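Local coordinates for KauB (Pseudomonas aeruginosa PAO1, PDB 6B4R), which probably oxidises aminoaldehydes and a broad range of other aldehydes to their acids, as an NAD(P)+-dependent aldehyde dehydrogenase, at residues S187-P192 with K229-H234; E417-A422 with A445-A450. One frame throughout, in Å; residues are numbered along the deposited sequence.

Following the chain from the N terminus, interaction 1 comes first. Between segments 187-192 and 229-234 lie 36 residues, including helix 198-210 and strand 217-219, and the contact fastens helix 224-233 to strand 187-191, on one face of the sheet that also holds strands 149-164 and 239-243. Interaction 2 opens only after that loop has closed. Here 22 residues, among them strand 430-434, lie between 417-422 and 445-450, and helix 415-423 meets the end of helix 438-447, beside the second large sheet. The two loops therefore follow in series, neither nested nor crossed. Their centres lie 36 Å apart and their nearest atoms about 25 Å, so each ties together a separate part of the fold.

Interaction 1 of 2, residues S187-P192 with K229-H234; sequences SVILKP and KALALH
Leu231 is the residue of 229-234 that reaches strand 187-191, meeting Ile189 and Lys191; its neighbours on the helix face other elements. Lys229 comes first and leans on Tyr255 of helix 246-258, while Ala230 touches Ala59 of helix 56-72. At Leu231 the contact is made. CG lies anti to the carbonyl carbon (chi1 -71°), which sends the forked end across to the strand, where it crosses the Ile189 side chain obliquely. Both methyls share one target: Ile189 CG2 sits 4.1 Å from Leu231 CD2 and equally far from CD1. Of the two, CD1 alone also meets the next strand residue that faces the helix, at 4.0 Å from CB of Lys191. Beyond CB the lysine bends at chi2 (-90°) and leads its chain away from the helix, its NZ making a weak bond to Pro192 O (3.2 Å). Next, Ala232 turns to Leu252 and Tyr255, and past the helix end the ring of His234 bonds through NE2 to Glu60 OE1. Val188 and Leu190 face helix 170-183, so the strand alternates as expected for the central sheet of a Rossmann-like alpha/beta domain. With 127 Å² buried and touching carbons 4.0 Å or more apart, adhesion across this pair of segments is purely apolar; the lysine contributes methylene, while its ammonium group makes weak polar contacts to Pro192 O, Gly222 O and Glu194.

Interaction 2 of 2, residues E417-A422 with A445-A450; sequences EAVRIA and AKALRA
Leu448 O accepts two donors: a basic side chain of a neighbouring subunit bonds to it, and Ala450 N does so weakly at 3.0 Å, the latter bond closing an inverse gamma turn centred on Arg449. One residue earlier, Ala447 O receives a hydrogen bond from Asn423 ND2. The same asparagine, at the end of helix 415-423, accepts Arg449 N through OD1, so one side-chain amide bridges the backbone on either side of Leu448, just where 445-450 leaves helical geometry. Around this polar link the touching groups are apolar. Val419 CG1, anti to the backbone N (chi1 172°), meets CB of Ala447 at 3.9 Å and packs 4.0 Å from Ala447 O, one branch thus covering both the methyl and the carbonyl of that residue. One turn further on, CB of Ala422 lies 3.7 Å from Leu448 CD2. The leucine bridges the gap because CG is anti to its carbonyl carbon (chi1 -65°); Leu448 CD2 is also 4.4 Å from CA of Val419, and so rests between the two helix residues. On the sheet side, Ala422 and Leu448 both touch Ile275 of strand 273-276, and Leu448 continues onto Ala431 and Val433 of strand 430-434. The contact thus joins two helices that lie over one face of the mixed sheet, whose strands 273-276, 430-434 and 452-455 run parallel, helix 438-447 being the crossover in a beta-alpha-beta unit from strand 430-434 to 452-455. Across the two segments the adhesion comes from methyl groups, with 148 Å² buried, while the Asn423 amide, donor to Ala447 O and acceptor from Arg449 N, pairs one C=O and one N-H where the chain leaves the helix.

Interaction 1 of 2, residues S187-P192 with K229-H234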
# COMPACT_ATOMS: atom_id res chain seq x y z
N SER A 187 -20.60 -5.67 14.95
CA SER A 187 -21.57 -5.25 15.95
C SER A 187 -20.79 -4.80 17.18
O SER A 187 -19.84 -5.47 17.60
CB SER A 187 -22.53 -6.39 16.30
OG SER A 187 -23.35 -6.72 15.19
N VAL A 188 -21.18 -3.67 17.75
CA VAL A 188 -20.43 -3.07 18.84
C VAL A 188 -21.27 -2.92 20.11
O VAL A 188 -22.42 -2.48 20.05
CB VAL A 188 -19.89 -1.68 18.45
CG1 VAL A 188 -19.09 -1.07 19.59
CG2 VAL A 188 -19.04 -1.77 17.20
N ILE A 189 -20.70 -3.31 21.24
CA ILE A 189 -21.31 -3.05 22.54
C ILE A 189 -20.44 -2.07 23.31
O ILE A 189 -19.33 -2.40 23.74
CB ILE A 189 -21.44 -4.33 23.37
CG1 ILE A 189 -22.29 -5.36 22.63
CG2 ILE A 189 -22.05 -4.01 24.73
CD1 ILE A 189 -22.43 -6.66 23.37
N LEU A 190 -20.95 -0.86 23.49
CA LEU A 190 -20.19 0.20 24.13
C LEU A 190 -20.51 0.31 25.61
O LEU A 190 -21.66 0.50 26.00
CB LEU A 190 -20.45 1.55 23.44
CG LEU A 190 -19.69 2.76 23.98
CD1 LEU A 190 -18.20 2.61 23.70
CD2 LEU A 190 -20.22 4.04 23.37
N LYS A 191 -19.47 0.19 26.44
CA LYS A 191 -19.61 0.41 27.87
C LYS A 191 -18.88 1.69 28.23
O LYS A 191 -17.65 1.71 28.31
CB LYS A 191 -19.04 -0.79 28.65
CG LYS A 191 -19.35 -0.77 30.15
CD LYS A 191 -18.26 -0.05 30.93
CE LYS A 191 -18.67 0.20 32.36
NZ LYS A 191 -17.72 1.13 33.03
N PRO A 192 -19.64 2.77 28.45
CA PRO A 192 -19.06 4.06 28.84
C PRO A 192 -18.64 4.04 30.30
O PRO A 192 -19.08 3.19 31.06
CB PRO A 192 -20.22 5.03 28.63
CG PRO A 192 -21.44 4.21 28.89
CD PRO A 192 -21.11 2.83 28.36
N LYS A 229 -16.41 -5.97 33.45
CA LYS A 229 -15.74 -7.24 33.70
C LYS A 229 -16.45 -8.36 32.94
O LYS A 229 -15.80 -9.28 32.43
CB LYS A 229 -15.73 -7.54 35.20
CG LYS A 229 -15.08 -8.86 35.59
CD LYS A 229 -14.94 -8.97 37.10
CE LYS A 229 -14.38 -10.33 37.52
NZ LYS A 229 -15.37 -11.42 37.31
N ALA A 230 -17.77 -8.27 32.87
CA ALA A 230 -18.58 -9.29 32.22
C ALA A 230 -18.30 -9.38 30.72
O ALA A 230 -18.21 -10.48 30.17
CB ALA A 230 -20.06 -9.01 32.46
N LEU A 231 -18.14 -8.23 30.07
CA LEU A 231 -17.84 -8.18 28.65
C LEU A 231 -16.45 -8.75 28.36
O LEU A 231 -16.23 -9.41 27.34
CB LEU A 231 -17.93 -6.75 28.13
CG LEU A 231 -19.33 -6.15 28.03
CD1 LEU A 231 -19.26 -4.66 27.70
CD2 LEU A 231 -20.15 -6.88 26.98
N ALA A 232 -15.52 -8.50 29.28
CA ALA A 232 -14.14 -8.97 29.13
C ALA A 232 -14.05 -10.49 29.27
O ALA A 232 -13.22 -11.13 28.63
CB ALA A 232 -13.24 -8.29 30.14
N LEU A 233 -14.92 -11.06 30.10
CA LEU A 233 -14.91 -12.49 30.37
C LEU A 233 -15.85 -13.28 29.46
O LEU A 233 -15.88 -14.51 29.51
CB LEU A 233 -15.26 -12.77 31.83
CG LEU A 233 -14.17 -12.56 32.88
CD1 LEU A 233 -14.75 -12.69 34.28
CD2 LEU A 233 -13.04 -13.55 32.69
N HIS A 234 -16.63 -12.57 28.64
CA HIS A 234 -17.62 -13.25 27.82
C HIS A 234 -16.97 -14.09 26.71
O HIS A 234 -16.02 -13.65 26.07
CB HIS A 234 -18.63 -12.27 27.23
CG HIS A 234 -19.92 -12.91 26.84
ND1 HIS A 234 -20.06 -13.69 25.71
CD2 HIS A 234 -21.14 -12.91 27.44
CE1 HIS A 234 -21.30 -14.14 25.63
NE2 HIS A 234 -21.97 -13.67 26.66

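Interaction 2 of 2, residues E417-A422 with A445-A450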
# COMPACT_ATOMS: atom_id res chain seq x y z
N GLU A 417 21.14 13.46 27.23
CA GLU A 417 20.49 13.34 28.53
C GLU A 417 18.97 13.52 28.40
O GLU A 417 18.20 12.85 29.09
CB GLU A 417 21.06 14.34 29.53
CG GLU A 417 20.53 14.17 30.94
CD GLU A 417 21.20 15.08 31.95
OE1 GLU A 417 21.23 16.31 31.73
OE2 GLU A 417 21.71 14.56 32.96
N ALA A 418 18.56 14.41 27.50
CA ALA A 418 17.14 14.66 27.27
C ALA A 418 16.42 13.39 26.82
O ALA A 418 15.35 13.06 27.32
CB ALA A 418 16.95 15.76 26.25
N VAL A 419 17.03 12.68 25.87
CA VAL A 419 16.48 11.42 25.38
C VAL A 419 16.45 10.37 26.49
O VAL A 419 15.48 9.61 26.61
CB VAL A 419 17.27 10.89 24.16
CG1 VAL A 419 16.81 9.50 23.77
CG2 VAL A 419 17.12 11.85 22.98
N ARG A 420 17.50 10.33 27.30
CA ARG A 420 17.58 9.38 28.41
C ARG A 420 16.48 9.60 29.44
O ARG A 420 15.80 8.66 29.84
CB ARG A 420 18.95 9.44 29.10
CG ARG A 420 20.09 8.78 28.32
CD ARG A 420 21.22 8.36 29.26
NE ARG A 420 21.85 9.50 29.92
CZ ARG A 420 22.96 10.09 29.49
NH1 ARG A 420 23.56 9.66 28.39
NH2 ARG A 420 23.46 11.12 30.16
N ILE A 421 16.30 10.85 29.85
CA ILE A 421 15.26 11.20 30.81
C ILE A 421 13.87 10.94 30.24
O ILE A 421 12.99 10.42 30.93
CB ILE A 421 15.38 12.68 31.24
CG1 ILE A 421 16.72 12.93 31.94
CG2 ILE A 421 14.22 13.07 32.14
CD1 ILE A 421 16.90 14.34 32.45
N ALA A 422 13.69 11.29 28.96
CA ALA A 422 12.39 11.13 28.31
C ALA A 422 11.99 9.67 28.15
O ALA A 422 10.81 9.33 28.23
CB ALA A 422 12.40 11.82 26.95
N ALA A 445 13.59 12.65 17.50
CA ALA A 445 12.28 12.07 17.25
C ALA A 445 12.37 10.56 17.03
O ALA A 445 11.54 9.80 17.53
CB ALA A 445 11.62 12.74 16.05
N LYS A 446 13.39 10.14 16.29
CA LYS A 446 13.60 8.71 16.06
C LYS A 446 14.05 7.98 17.32
O LYS A 446 13.83 6.78 17.45
CB LYS A 446 14.60 8.49 14.93
CG LYS A 446 14.00 8.66 13.54
CD LYS A 446 14.67 7.74 12.54
CE LYS A 446 16.16 8.02 12.45
NZ LYS A 446 16.81 7.18 11.40
N ALA A 447 14.67 8.71 18.24
CA ALA A 447 15.22 8.10 19.46
C ALA A 447 14.20 7.99 20.59
O ALA A 447 14.38 7.21 21.52
CB ALA A 447 16.45 8.87 19.93
N LEU A 448 13.12 8.77 20.50
CA LEU A 448 12.08 8.77 21.53
C LEU A 448 11.12 7.60 21.35
O LEU A 448 10.52 7.44 20.29
CB LEU A 448 11.30 10.08 21.50
CG LEU A 448 12.10 11.34 21.87
CD1 LEU A 448 11.27 12.59 21.64
CD2 LEU A 448 12.57 11.26 23.31
N ARG A 449 10.97 6.79 22.39
CA ARG A 449 10.09 5.62 22.33
C ARG A 449 8.64 6.00 22.64
O ARG A 449 8.15 5.72 23.74
CB ARG A 449 10.58 4.54 23.29
CG ARG A 449 12.03 4.12 23.06
CD ARG A 449 12.19 3.38 21.74
NE ARG A 449 11.56 2.07 21.78
CZ ARG A 449 11.63 1.17 20.80
NH1 ARG A 449 12.31 1.45 19.69
NH2 ARG A 449 11.03 0.00 20.92
N ALA A 450 7.97 6.62 21.68
CA ALA A 450 6.59 7.05 21.86
C ALA A 450 5.79 6.92 20.56
O ALA A 450 6.34 7.11 19.47
CB ALA A 450 6.54 8.47 22.38